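Alpha/beta hydrolase fold protein (Ochrobactrum, PDB 4G9E) hydrolyses the lactone ring of N-acyl homoserine lactones, the quorum-sensing signals of bacteria, as an AHL-lactonase of the alpha/beta-hydrolase fold. Local coordinates at residues I187-E190 and K191-S194; P255-F258 and D259-A263. All blocks are in the same frame, centred on the assembly; numbering follows the deposited sequence.

Following the chain from its N terminus, strands 4-10 and 13-19 at one edge come first, then most of the alpha/beta-hydrolase sheet, and contact 1 (187-190 with 191-194) falls in helix 182-194, between strands 120-124 and 211-216. Contact 2 (255-258 with 259-263) opens helix 255-270, beyond strand 241-243. Each contact is a single continuous piece of helix, so neither closes a loop, and the two follow in series without nesting or crossing. The centres of contact 1 and contact 2 lie about 31 Å apart on opposite sides of the chain's centre, and the nearest atoms of contact 1 and contact 2 about 19 Å apart. Contact 1 lines the ligand pocket, whereas contact 2 packs the late helix on the sheet.

Contact 1: I187-E190 and K191-S194; sequences IMFE and KFGS. With C4L (N-butanoyl-L-homoserine), chain C.
Lys-191 N donates to Ile-187 O at 3.0 Å, the first of three consecutive i to i+4 backbone bonds joining 187-190 to 191-194. Phe-192 N to Met-188 O and Gly-193 N to Phe-189 O continue the alpha-helical pattern. Near the end of helix 182-194, Glu-190 O receives a weak bond from Ser-194 N; a further bond from Ser-194 OG is made in one of two modelled conformers and is less certain. The helix lies in an insertion between strands 120-124 and 211-216 of the alpha/beta-hydrolase sheet, and its inner side lines the acyl end of the ligand pocket.

Three side chains on that side meet the butanoyl chain of N-butanoyl-L-homoserine. Phe-189 and Phe-192 both have CG anti to the backbone N (chi1 -172° and 177°), which carries the two rings off the helix as neighbours; Phe-189 CD1 stands 4.5 Å from Phe-192 CD2, close to the plane of the Phe-192 ring. The terminal ligand carbon C8 meets the Phe-189 ring at its edge, in plane, with Phe-189 CE1 3.9 Å away. Ligand C8 approaches the Phe-192 ring obliquely, 3.8 Å from Phe-192 CE2. Met-188 is bent at chi2 and chi3, bringing SD near ligand C7. Met-188 CE lies 3.7 Å from C4L O4, the amide oxygen. His-106 meets the Phe-192 ring, and Met-77 of helix 77-91 touches both Met-188 and Phe-192. The ligand is also hydrogen-bonded to Asn-33 N, Leu-103 N, Tyr-160 OH and His-248 NE2.

Away from the ligand, the extended chain of Lys-191 runs alongside Ile-187, both pointing the same way. The outer methylenes of Lys-191 pass beside the branch methyl of Ile-187, with Lys-191 CE 3.7 Å from Ile-187 CG2.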
loop_
_atom_site.group_PDB
_atom_site.type_symbol
_atom_site.label_atom_id
_atom_site.label_comp_id
_atom_site.label_asym_id
_atom_site.label_seq_id
_atom_site.Cartn_x
_atom_site.Cartn_y
_atom_site.Cartn_z
ATOM N N ILE A 187 -5.264 10.089 13.352
ATOM C CA ILE A 187 -4.093 10.939 13.203
ATOM C C ILE A 187 -3.609 10.959 11.754
ATOM O O ILE A 187 -3.326 12.019 11.202
ATOM C CB ILE A 187 -2.972 10.523 14.171
ATOM C CG1 ILE A 187 -3.439 10.688 15.622
ATOM C CG2 ILE A 187 -1.733 11.364 13.939
ATOM C CD1 ILE A 187 -2.544 10.008 16.625
ATOM N N MET A 188 -3.540 9.796 11.118
ATOM C CA MET A 188 -3.090 9.750 9.740
ATOM C C MET A 188 -3.981 10.597 8.846
ATOM O O MET A 188 -3.489 11.350 8.009
ATOM C CB MET A 188 -3.025 8.305 9.240
ATOM C CG MET A 188 -2.682 8.151 7.759
ATOM S SD MET A 188 -4.078 8.360 6.630
ATOM C CE MET A 188 -5.167 7.036 7.147
ATOM N N PHE A 189 -5.296 10.484 9.014
ATOM C CA PHE A 189 -6.190 11.168 8.093
ATOM C C PHE A 189 -6.143 12.678 8.275
ATOM O O PHE A 189 -6.172 13.441 7.305
ATOM C CB PHE A 189 -7.619 10.654 8.246
ATOM C CG PHE A 189 -8.556 11.169 7.196
ATOM C CD1 PHE A 189 -8.582 10.608 5.930
ATOM C CD2 PHE A 189 -9.393 12.232 7.470
ATOM C CE1 PHE A 189 -9.442 11.093 4.961
ATOM C CE2 PHE A 189 -10.256 12.721 6.507
ATOM C CZ PHE A 189 -10.278 12.154 5.254
ATOM N N GLU A 190 -6.063 13.110 9.525
ATOM C CA GLU A 190 -5.919 14.532 9.817
ATOM C C GLU A 190 -4.639 15.099 9.210
ATOM O O GLU A 190 -4.650 16.172 8.605
ATOM C CB GLU A 190 -5.939 14.775 11.324
ATOM C CG GLU A 190 -7.321 14.671 11.943
ATOM C CD GLU A 190 -7.317 14.874 13.443
ATOM O OE1 GLU A 190 -6.223 14.886 14.044
ATOM O OE2 GLU A 190 -8.416 15.018 14.020
ATOM N N LYS A 191 -3.539 14.370 9.360
ATOM C CA LYS A 191 -2.256 14.843 8.849
ATOM C C LYS A 191 -2.214 14.852 7.314
ATOM O O LYS A 191 -1.600 15.728 6.709
ATOM C CB LYS A 191 -1.114 14.030 9.459
ATOM C CG LYS A 191 -0.936 14.314 10.942
ATOM C CD LYS A 191 0.268 13.619 11.522
ATOM C CE LYS A 191 0.537 14.101 12.934
ATOM N NZ LYS A 191 1.747 13.450 13.489
ATOM N N PHE A 192 -2.892 13.890 6.699
ATOM C CA PHE A 192 -3.023 13.811 5.245
ATOM C C PHE A 192 -3.736 15.055 4.725
ATOM O O PHE A 192 -3.248 15.734 3.821
ATOM C CB PHE A 192 -3.790 12.525 4.907
ATOM C CG PHE A 192 -4.093 12.306 3.441
ATOM C CD1 PHE A 192 -3.163 12.566 2.447
ATOM C CD2 PHE A 192 -5.306 11.750 3.075
ATOM C CE1 PHE A 192 -3.462 12.289 1.102
ATOM C CE2 PHE A 192 -5.606 11.481 1.754
ATOM C CZ PHE A 192 -4.687 11.746 0.768
ATOM N N GLY A 193 -4.893 15.364 5.314
ATOM C CA GLY A 193 -5.669 16.527 4.924
ATOM C C GLY A 193 -4.953 17.836 5.191
ATOM O O GLY A 193 -5.227 18.839 4.533
ATOM N N SER A 194 -4.021 17.828 6.141
ATOM C CA SER A 194 -3.249 19.017 6.484
ATOM C C SER A 194 -1.951 19.148 5.682
ATOM O O SER A 194 -1.264 20.152 5.777
ATOM C CB SER A 194 -2.936 19.022 7.982
ATOM O OG SER A 194 -4.102 19.278 8.742
HETATM O O1 C4L C . -7.848 1.240 1.969
HETATM C C4 C4L C . -7.228 2.251 2.377
HETATM O O2 C4L C . -6.032 2.223 2.745
HETATM C C3 C4L C . -7.952 3.574 2.460
HETATM C C2 C4L C . -9.121 3.637 1.470
HETATM C C1 C4L C . -10.137 4.704 1.843
HETATM O O3 C4L C . -10.874 4.297 3.007
HETATM N N1 C4L C . -7.067 4.712 2.185
HETATM C C5 C4L C . -6.621 5.524 3.148
HETATM O O4 C4L C . -6.921 5.399 4.328
HETATM C C6 C4L C . -5.714 6.654 2.718
HETATM C C7 C4L C . -6.193 7.955 3.355
HETATM C C8 C4L C . -7.573 8.373 2.864
#

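Contact 2: P255-F258 and D259-A263; sequences PAEF and DAYLA
Phe-258 and Leu-262, one helical turn apart, form the tight side of this contact: Phe-258 CE2 lies 3.7 Å from Leu-262 CD2, the methyl approaching the ring obliquely. In the backbone of the same turn, Leu-262 N donates to Phe-258 O at 3.0 Å, in the carbonyl plane. Phe-258 also meets Phe-99 edge-to-face and touches Thr-124, while Leu-262 reaches Met-122. These contacts seat helix 255-270 of the alpha/beta-hydrolase fold against the central sheet.

At the start of the helix Asp-259 N bonds Pro-255 O at 2.7 Å. The Asp-259 side chain turns back along the helix, with CG beside its own backbone N (chi1 -74°), and its carboxylate crosses the Phe-258 ring with planes 62° apart. Asp-259 OD1 stands 3.5 Å from Phe-258 CD2 and accepts a hydrogen bond from Gln-43 NE2 of helix 41-45. An alanine here is likely to leave Gln-43 NE2 without this acceptor and open a gap beside the Phe-258 ring.

The outer side, at Ala-256, Glu-257 and Ala-260, is looser and more exposed. The polar ends of Glu-257 and Tyr-261 are joined through a water: Tyr-261 OH donates to water 1 at 2.5 Å, and that water donates to Glu-257 OE1 at 2.7 Å. The water sits at the Tyr-261 ring edge, in plane, while Tyr-261 CD2 comes within 3.3 Å of Glu-257 O.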
loop_
_atom_site.group_PDB
_atom_site.type_symbol
_atom_site.label_atom_id
_atom_site.label_comp_id
_atom_site.label_asym_id
_atom_site.label_seq_id
_atom_site.Cartn_x
_atom_site.Cartn_y
_atom_site.Cartn_z
ATOM N N PRO A 255 -6.852 -12.231 -8.595
ATOM C CA PRO A 255 -5.398 -12.393 -8.481
ATOM C C PRO A 255 -4.660 -12.688 -9.781
ATOM O O PRO A 255 -3.576 -12.147 -9.977
ATOM C CB PRO A 255 -5.239 -13.549 -7.490
ATOM C CG PRO A 255 -6.505 -13.519 -6.681
ATOM C CD PRO A 255 -7.580 -13.103 -7.656
ATOM N N ALA A 256 -5.208 -13.520 -10.653
ATOM C CA ALA A 256 -4.494 -13.845 -11.880
ATOM C C ALA A 256 -4.288 -12.614 -12.755
ATOM O O ALA A 256 -3.195 -12.409 -13.290
ATOM C CB ALA A 256 -5.224 -14.924 -12.648
ATOM N N GLU A 257 -5.330 -11.807 -12.917
ATOM C CA GLU A 257 -5.211 -10.606 -13.734
ATOM C C GLU A 257 -4.296 -9.568 -13.087
ATOM O O GLU A 257 -3.456 -8.953 -13.752
ATOM C CB GLU A 257 -6.580 -10.003 -14.035
ATOM C CG GLU A 257 -6.513 -8.869 -15.036
ATOM C CD GLU A 257 -7.847 -8.560 -15.672
ATOM O OE1 GLU A 257 -7.962 -7.492 -16.302
ATOM O OE2 GLU A 257 -8.776 -9.384 -15.547
ATOM N N PHE A 258 -4.448 -9.375 -11.782
ATOM C CA PHE A 258 -3.575 -8.458 -11.069
ATOM C C PHE A 258 -2.115 -8.919 -11.156
ATOM O O PHE A 258 -1.211 -8.121 -11.412
ATOM C CB PHE A 258 -4.003 -8.332 -9.609
ATOM C CG PHE A 258 -3.029 -7.542 -8.778
ATOM C CD1 PHE A 258 -3.081 -6.158 -8.738
ATOM C CD2 PHE A 258 -2.017 -8.190 -8.087
ATOM C CE1 PHE A 258 -2.147 -5.440 -7.996
ATOM C CE2 PHE A 258 -1.084 -7.492 -7.358
ATOM C CZ PHE A 258 -1.150 -6.118 -7.306
ATOM N N ASP A 259 -1.892 -10.211 -10.936
ATOM C CA ASP A 259 -0.544 -10.758 -10.936
ATOM C C ASP A 259 0.125 -10.610 -12.296
ATOM O O ASP A 259 1.345 -10.495 -12.365
ATOM C CB ASP A 259 -0.532 -12.235 -10.528
ATOM C CG ASP A 259 -0.763 -12.451 -9.043
ATOM O OD1 ASP A 259 -0.729 -11.478 -8.261
ATOM O OD2 ASP A 259 -0.958 -13.627 -8.658
ATOM N N ALA A 260 -0.650 -10.633 -13.378
ATOM C CA ALA A 260 -0.074 -10.385 -14.698
ATOM C C ALA A 260 0.589 -9.005 -14.730
ATOM O O ALA A 260 1.716 -8.858 -15.210
ATOM C CB ALA A 260 -1.139 -10.502 -15.784
ATOM N N TYR A 261 -0.110 -7.994 -14.233
ATOM C CA TYR A 261 0.475 -6.659 -14.168
ATOM C C TYR A 261 1.676 -6.602 -13.226
ATOM O O TYR A 261 2.714 -6.044 -13.570
ATOM C CB TYR A 261 -0.558 -5.629 -13.714
ATOM C CG TYR A 261 -1.610 -5.313 -14.740
ATOM C CD1 TYR A 261 -1.317 -4.533 -15.850
ATOM C CD2 TYR A 261 -2.906 -5.783 -14.594
ATOM C CE1 TYR A 261 -2.287 -4.238 -16.794
ATOM C CE2 TYR A 261 -3.881 -5.487 -15.528
ATOM C CZ TYR A 261 -3.565 -4.712 -16.622
ATOM O OH TYR A 261 -4.526 -4.417 -17.559
ATOM N N LEU A 262 1.528 -7.145 -12.021
ATOM C CA LEU A 262 2.588 -7.051 -11.035
ATOM C C LEU A 262 3.841 -7.781 -11.508
ATOM O O LEU A 262 4.943 -7.250 -11.396
ATOM C CB LEU A 262 2.108 -7.585 -9.687
ATOM C CG LEU A 262 3.141 -7.560 -8.560
ATOM C CD1 LEU A 262 3.700 -6.155 -8.340
ATOM C CD2 LEU A 262 2.545 -8.136 -7.282
ATOM N N ALA A 263 3.677 -8.996 -12.027
ATOM C CA ALA A 263 4.821 -9.749 -12.526
ATOM C C ALA A 263 5.527 -9.015 -13.663
ATOM O O ALA A 263 6.761 -8.979 -13.723
ATOM C CB ALA A 263 4.392 -11.142 -12.978
HETATM O O HOH W 1 -6.945 -5.144 -17.298
#